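Local atomic coordinates of beta-catenin homolog sys-1 (Caenorhabditis elegans, PDB entry 3C2G), a protein that acts as a transcription coregulator in the Wnt signalling asymmetry pathway, binding the TCF factor POP-1 directly to activate or repress target genes. Residues R237-Q242 with H255-I260; K227-M232 with D265-L270. All blocks are in the same frame, centred on the assembly; numbering follows the deposited sequence.

Contact 1. Residues R237-Q242 with H255-I260; sequences RLIAGQ and HLIQVI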
loop_
_atom_site.group_PDB
_atom_site.type_symbol
_atom_site.label_atom_id
_atom_site.label_comp_id
_atom_site.label_asym_id
_atom_site.label_seq_id
_atom_site.Cartn_x
_atom_site.Cartn_y
_atom_site.Cartn_z
ATOM N N ARG A 237 15.787 2.017 -19.370
ATOM C CA ARG A 237 16.434 2.280 -20.630
ATOM C C ARG A 237 17.189 1.074 -21.168
ATOM O O ARG A 237 17.247 0.883 -22.373
ATOM C CB ARG A 237 17.368 3.478 -20.517
ATOM C CG ARG A 237 16.653 4.803 -20.693
ATOM C CD ARG A 237 17.613 5.954 -20.620
ATOM N NE ARG A 237 17.131 7.054 -21.449
ATOM C CZ ARG A 237 17.848 8.127 -21.778
ATOM N NH1 ARG A 237 19.098 8.265 -21.341
ATOM N NH2 ARG A 237 17.307 9.064 -22.546
ATOM N N LEU A 238 17.752 0.261 -20.279
ATOM C CA LEU A 238 18.602 -0.843 -20.705
ATOM C C LEU A 238 17.823 -2.111 -20.998
ATOM O O LEU A 238 18.279 -2.961 -21.762
ATOM C CB LEU A 238 19.685 -1.124 -19.666
ATOM C CG LEU A 238 20.762 -0.043 -19.519
ATOM C CD1 LEU A 238 21.503 -0.232 -18.191
ATOM C CD2 LEU A 238 21.729 -0.031 -20.688
ATOM N N ILE A 239 16.651 -2.241 -20.390
ATOM C CA ILE A 239 15.828 -3.418 -20.611
ATOM C C ILE A 239 14.766 -3.193 -21.690
ATOM O O ILE A 239 14.211 -4.158 -22.222
ATOM C CB ILE A 239 15.168 -3.927 -19.307
ATOM C CG1 ILE A 239 14.098 -2.974 -18.799
ATOM C CG2 ILE A 239 16.211 -4.184 -18.235
ATOM C CD1 ILE A 239 13.163 -3.609 -17.802
ATOM N N ALA A 240 14.523 -1.923 -22.027
ATOM C CA ALA A 240 13.358 -1.515 -22.812
ATOM C C ALA A 240 13.176 -2.311 -24.098
ATOM O O ALA A 240 12.085 -2.842 -24.353
ATOM C CB ALA A 240 13.387 -0.029 -23.100
ATOM N N GLY A 241 14.229 -2.410 -24.897
ATOM C CA GLY A 241 14.141 -3.182 -26.130
ATOM C C GLY A 241 14.284 -4.699 -25.975
ATOM O O GLY A 241 14.033 -5.438 -26.929
ATOM N N GLN A 242 14.679 -5.168 -24.787
ATOM C CA GLN A 242 14.966 -6.590 -24.569
ATOM C C GLN A 242 13.727 -7.473 -24.611
ATOM O O GLN A 242 12.725 -7.199 -23.946
ATOM C CB GLN A 242 15.679 -6.802 -23.235
ATOM C CG GLN A 242 17.008 -6.079 -23.112
ATOM C CD GLN A 242 18.181 -7.016 -23.195
ATOM O OE1 GLN A 242 18.340 -7.753 -24.172
ATOM N NE2 GLN A 242 19.020 -7.000 -22.159
ATOM N N HIS A 255 18.488 -9.181 -13.514
ATOM C CA HIS A 255 19.048 -8.387 -12.441
ATOM C C HIS A 255 18.482 -6.969 -12.486
ATOM O O HIS A 255 18.192 -6.376 -11.453
ATOM C CB HIS A 255 20.578 -8.372 -12.524
ATOM C CG HIS A 255 21.210 -7.353 -11.632
ATOM N ND1 HIS A 255 21.675 -6.140 -12.100
ATOM C CD2 HIS A 255 21.410 -7.343 -10.294
ATOM C CE1 HIS A 255 22.146 -5.433 -11.087
ATOM N NE2 HIS A 255 22.002 -6.141 -9.982
ATOM N N LEU A 256 18.344 -6.430 -13.692
ATOM C CA LEU A 256 17.816 -5.085 -13.867
ATOM C C LEU A 256 16.331 -5.002 -13.521
ATOM O O LEU A 256 15.904 -4.034 -12.919
ATOM C CB LEU A 256 18.099 -4.568 -15.268
ATOM C CG LEU A 256 19.561 -4.196 -15.568
ATOM C CD1 LEU A 256 19.731 -3.830 -17.025
ATOM C CD2 LEU A 256 20.108 -3.068 -14.675
ATOM N N ILE A 257 15.561 -6.032 -13.864
ATOM C CA ILE A 257 14.148 -6.062 -13.528
ATOM C C ILE A 257 14.025 -6.010 -12.026
ATOM O O ILE A 257 13.242 -5.227 -11.468
ATOM C CB ILE A 257 13.450 -7.322 -14.091
ATOM C CG1 ILE A 257 13.168 -7.142 -15.591
ATOM C CG2 ILE A 257 12.140 -7.634 -13.329
ATOM C CD1 ILE A 257 12.748 -8.426 -16.304
ATOM N N GLN A 258 14.828 -6.846 -11.373
ATOM C CA GLN A 258 14.852 -6.945 -9.914
ATOM C C GLN A 258 15.297 -5.615 -9.290
ATOM O O GLN A 258 14.751 -5.203 -8.274
ATOM C CB GLN A 258 15.736 -8.122 -9.478
ATOM C CG GLN A 258 15.199 -8.945 -8.290
ATOM C CD GLN A 258 13.800 -9.568 -8.512
ATOM O OE1 GLN A 258 13.468 -10.057 -9.604
ATOM N NE2 GLN A 258 12.983 -9.559 -7.457
ATOM N N VAL A 259 16.258 -4.938 -9.907
ATOM C CA VAL A 259 16.651 -3.610 -9.460
ATOM C C VAL A 259 15.463 -2.620 -9.496
ATOM O O VAL A 259 15.283 -1.820 -8.579
ATOM C CB VAL A 259 17.824 -3.047 -10.288
ATOM C CG1 VAL A 259 17.951 -1.527 -10.088
ATOM C CG2 VAL A 259 19.121 -3.736 -9.914
ATOM N N ILE A 260 14.651 -2.691 -10.550
ATOM C CA ILE A 260 13.479 -1.823 -10.674
ATOM C C ILE A 260 12.421 -2.134 -9.596
ATOM O O ILE A 260 11.838 -1.227 -8.995
ATOM C CB ILE A 260 12.868 -1.948 -12.081
ATOM C CG1 ILE A 260 13.786 -1.312 -13.113
ATOM C CG2 ILE A 260 11.449 -1.357 -12.131
ATOM C CD1 ILE A 260 13.599 -1.900 -14.489
#
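Ile239 of segment 237-242 is the bump of this contact, and the side of helix 251-270 lined by Leu256, Ile257 and Ile260 forms the hollow that receives it. Its two branches part there. Ile239 CG2 settles against the root of Leu256, 3.5 Å from Leu256 CB, with Leu256 CD1 close by, the two side chains running past one another in opposite senses. On the other branch, CG1 stands between the backbone N and the carbonyl carbon (chi1 69°), and CD1 extends from it toward Ile260. There Ile239 CD1 meets Ile260 CD1 tip to tip at 3.8 Å, while Ile257 crosses Ile239 at about a right angle, Ile257 CG1 lying 4.2 Å from Ile239 CD1. Leu256 in turn pushes its CD1 between its neighbours, touching Leu238 CB at 3.8 Å as well as Ile239 CG2. Pro183 also packs on Leu238 and Leu256, and Tyr295 on Ile239. A type I turn runs from Ile239 to Gln242. Every touch between the two segments is aliphatic, so this end of the helical hairpin depends on complementary shape and burial of hydrocarbon rather than on directional bonds.

Contact 2. Residues K227-M232 with D265-L270; sequences KLNAVM and DLLGLL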
loop_
_atom_site.group_PDB
_atom_site.type_symbol
_atom_site.label_atom_id
_atom_site.label_comp_id
_atom_site.label_asym_id
_atom_site.label_seq_id
_atom_site.Cartn_x
_atom_site.Cartn_y
_atom_site.Cartn_z
ATOM N N LYS A 227 17.325 10.262 -6.886
ATOM C CA LYS A 227 18.261 9.188 -7.161
ATOM C C LYS A 227 17.547 7.901 -7.545
ATOM O O LYS A 227 17.867 7.291 -8.575
ATOM C CB LYS A 227 19.177 8.944 -5.975
ATOM C CG LYS A 227 20.273 9.979 -5.791
ATOM C CD LYS A 227 21.260 9.434 -4.760
ATOM C CE LYS A 227 22.136 10.498 -4.154
ATOM N NZ LYS A 227 23.355 9.851 -3.605
ATOM N N LEU A 228 16.566 7.507 -6.743
ATOM C CA LEU A 228 15.826 6.297 -7.030
ATOM C C LEU A 228 15.075 6.378 -8.360
ATOM O O LEU A 228 15.013 5.383 -9.087
ATOM C CB LEU A 228 14.925 5.919 -5.859
ATOM C CG LEU A 228 15.732 5.424 -4.641
ATOM C CD1 LEU A 228 14.826 5.084 -3.458
ATOM C CD2 LEU A 228 16.631 4.218 -5.011
ATOM N N ASN A 229 14.554 7.566 -8.696
ATOM C CA ASN A 229 13.922 7.790 -9.989
ATOM C C ASN A 229 14.868 7.602 -11.156
ATOM O O ASN A 229 14.490 7.016 -12.157
ATOM C CB ASN A 229 13.270 9.179 -10.088
ATOM C CG ASN A 229 11.906 9.244 -9.398
ATOM O OD1 ASN A 229 11.339 8.223 -9.004
ATOM N ND2 ASN A 229 11.380 10.455 -9.244
ATOM N N ALA A 230 16.094 8.106 -11.041
ATOM C CA ALA A 230 17.040 7.999 -12.152
ATOM C C ALA A 230 17.524 6.550 -12.322
ATOM O O ALA A 230 17.821 6.122 -13.431
ATOM C CB ALA A 230 18.186 8.956 -11.985
ATOM N N VAL A 231 17.535 5.802 -11.224
ATOM C CA VAL A 231 17.884 4.389 -11.234
ATOM C C VAL A 231 16.785 3.547 -11.908
ATOM O O VAL A 231 17.084 2.680 -12.736
ATOM C CB VAL A 231 18.208 3.869 -9.786
ATOM C CG1 VAL A 231 18.332 2.360 -9.751
ATOM C CG2 VAL A 231 19.474 4.525 -9.240
HETATM N N MSE A 232 15.532 3.790 -11.531
HETATM C CA MSE A 232 14.364 3.227 -12.222
HETATM C C MSE A 232 14.508 3.396 -13.739
HETATM O O MSE A 232 14.377 2.446 -14.503
HETATM C CB MSE A 232 13.126 4.006 -11.811
HETATM C CG MSE A 232 12.104 3.352 -10.903
HETATM SE SE MSE A 232 10.511 4.563 -11.012
HETATM C CE MSE A 232 10.490 4.735 -12.939
ATOM N N ASP A 265 9.780 -0.935 -4.306
ATOM C CA ASP A 265 9.581 -1.323 -2.906
ATOM C C ASP A 265 10.193 -0.310 -1.932
ATOM O O ASP A 265 9.562 0.055 -0.950
ATOM C CB ASP A 265 10.157 -2.723 -2.654
ATOM C CG ASP A 265 9.926 -3.213 -1.219
ATOM O OD1 ASP A 265 8.751 -3.288 -0.779
ATOM O OD2 ASP A 265 10.921 -3.522 -0.526
ATOM N N LEU A 266 11.408 0.160 -2.215
ATOM C CA LEU A 266 12.076 1.131 -1.345
ATOM C C LEU A 266 11.347 2.501 -1.330
ATOM O O LEU A 266 11.052 3.043 -0.251
ATOM C CB LEU A 266 13.559 1.267 -1.703
ATOM C CG LEU A 266 14.437 2.162 -0.826
ATOM C CD1 LEU A 266 14.324 1.831 0.669
ATOM C CD2 LEU A 266 15.905 2.127 -1.281
ATOM N N LEU A 267 11.030 3.036 -2.508
ATOM C CA LEU A 267 10.178 4.235 -2.601
ATOM C C LEU A 267 8.851 4.092 -1.841
ATOM O O LEU A 267 8.434 5.013 -1.150
ATOM C CB LEU A 267 9.897 4.578 -4.052
ATOM C CG LEU A 267 11.107 5.137 -4.771
ATOM C CD1 LEU A 267 10.910 4.978 -6.253
ATOM C CD2 LEU A 267 11.350 6.574 -4.349
ATOM N N GLY A 268 8.211 2.934 -1.949
ATOM C CA GLY A 268 7.053 2.638 -1.120
ATOM C C GLY A 268 7.310 2.862 0.365
ATOM O O GLY A 268 6.486 3.451 1.062
ATOM N N LEU A 269 8.457 2.399 0.867
ATOM C CA LEU A 269 8.765 2.588 2.273
ATOM C C LEU A 269 9.108 4.015 2.631
ATOM O O LEU A 269 8.786 4.467 3.729
ATOM C CB LEU A 269 9.866 1.641 2.729
ATOM C CG LEU A 269 9.261 0.634 3.709
ATOM C CD1 LEU A 269 9.554 -0.828 3.285
ATOM C CD2 LEU A 269 9.709 0.950 5.149
ATOM N N LEU A 270 9.750 4.730 1.720
ATOM C CA LEU A 270 10.177 6.083 2.024
ATOM C C LEU A 270 9.013 7.062 2.075
ATOM O O LEU A 270 8.984 7.954 2.915
ATOM C CB LEU A 270 11.188 6.566 0.995
ATOM C CG LEU A 270 12.617 6.080 1.159
ATOM C CD1 LEU A 270 13.375 6.363 -0.127
ATOM C CD2 LEU A 270 13.275 6.768 2.358
#
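Leu228 meets Leu266, Leu267 and Leu270 where helices 224-239 and 251-270 of the armadillo domain run antiparallel as a helical hairpin. Over these short segments the axes lie 11.0 Å apart at their closest and their directions differ by 159°. At the start of the second segment Asp265 takes no part in the interface itself but forms a salt bridge with Arg195, tying this helix to helix 189-198. Leu266 follows, its CG anti to the backbone N (chi1 -175°), which swings the isopropyl end to one flank of Leu228. The two side chains cross at about a right angle, with Leu266 CD2 3.8 Å from Leu228 CD1, and Ile198 also packs on Leu266. Leu267 comes next, at the closest approach of the two backbones, its CA 7.5 Å from Leu228 CA. Leu267 CD2 lies 3.9 Å from Leu228 CB and is about as close to Leu228 CD1, so it follows the Leu228 side chain from root to end. The other methyl turns toward Asn229, where Leu267 CD1 lies 4.3 Å from Asn229 OD1, a van der Waals approach. An alanine in place of Leu267 would remove CG and both methyls and would probably open a gap beside CB and CD1 of Leu228, leaving that side chain freer to shift. One residue on, Gly268 offers its carbonyl O to Gln310 NE2, and Leu269 packs on Arg195 and Ile198. Leu270 closes the segment a helical turn beyond Leu266 and crosses Leu228 at about a right angle. The end of Leu228 is thus held by three leucines of one helix, the last contact being Leu270 CD1 to Leu228 CD1 at 3.9 Å.

In the fold
Both contacts join the same two helices, 224-239 and 251-270, and their centres are 15 Å apart. Along the chain the order is 227-232, 237-242, 255-260, 265-270, so contact 1 falls within the span that contact 2 brackets, nearer the connection between the helices. Packing links the two directly: Val259 CG1 approaches Val231 CG1 at 3.9 Å, and Ile260 CG1 lies 4.1 Å from Met232 O. Contact 2 lies nearer the centre of the chain, its centre about 15 Å away against about 23 Å for contact 1. Together they join successive levels of one antiparallel hairpin in the armadillo domain, part of the all-helical scaffold of this POP-1-binding protein.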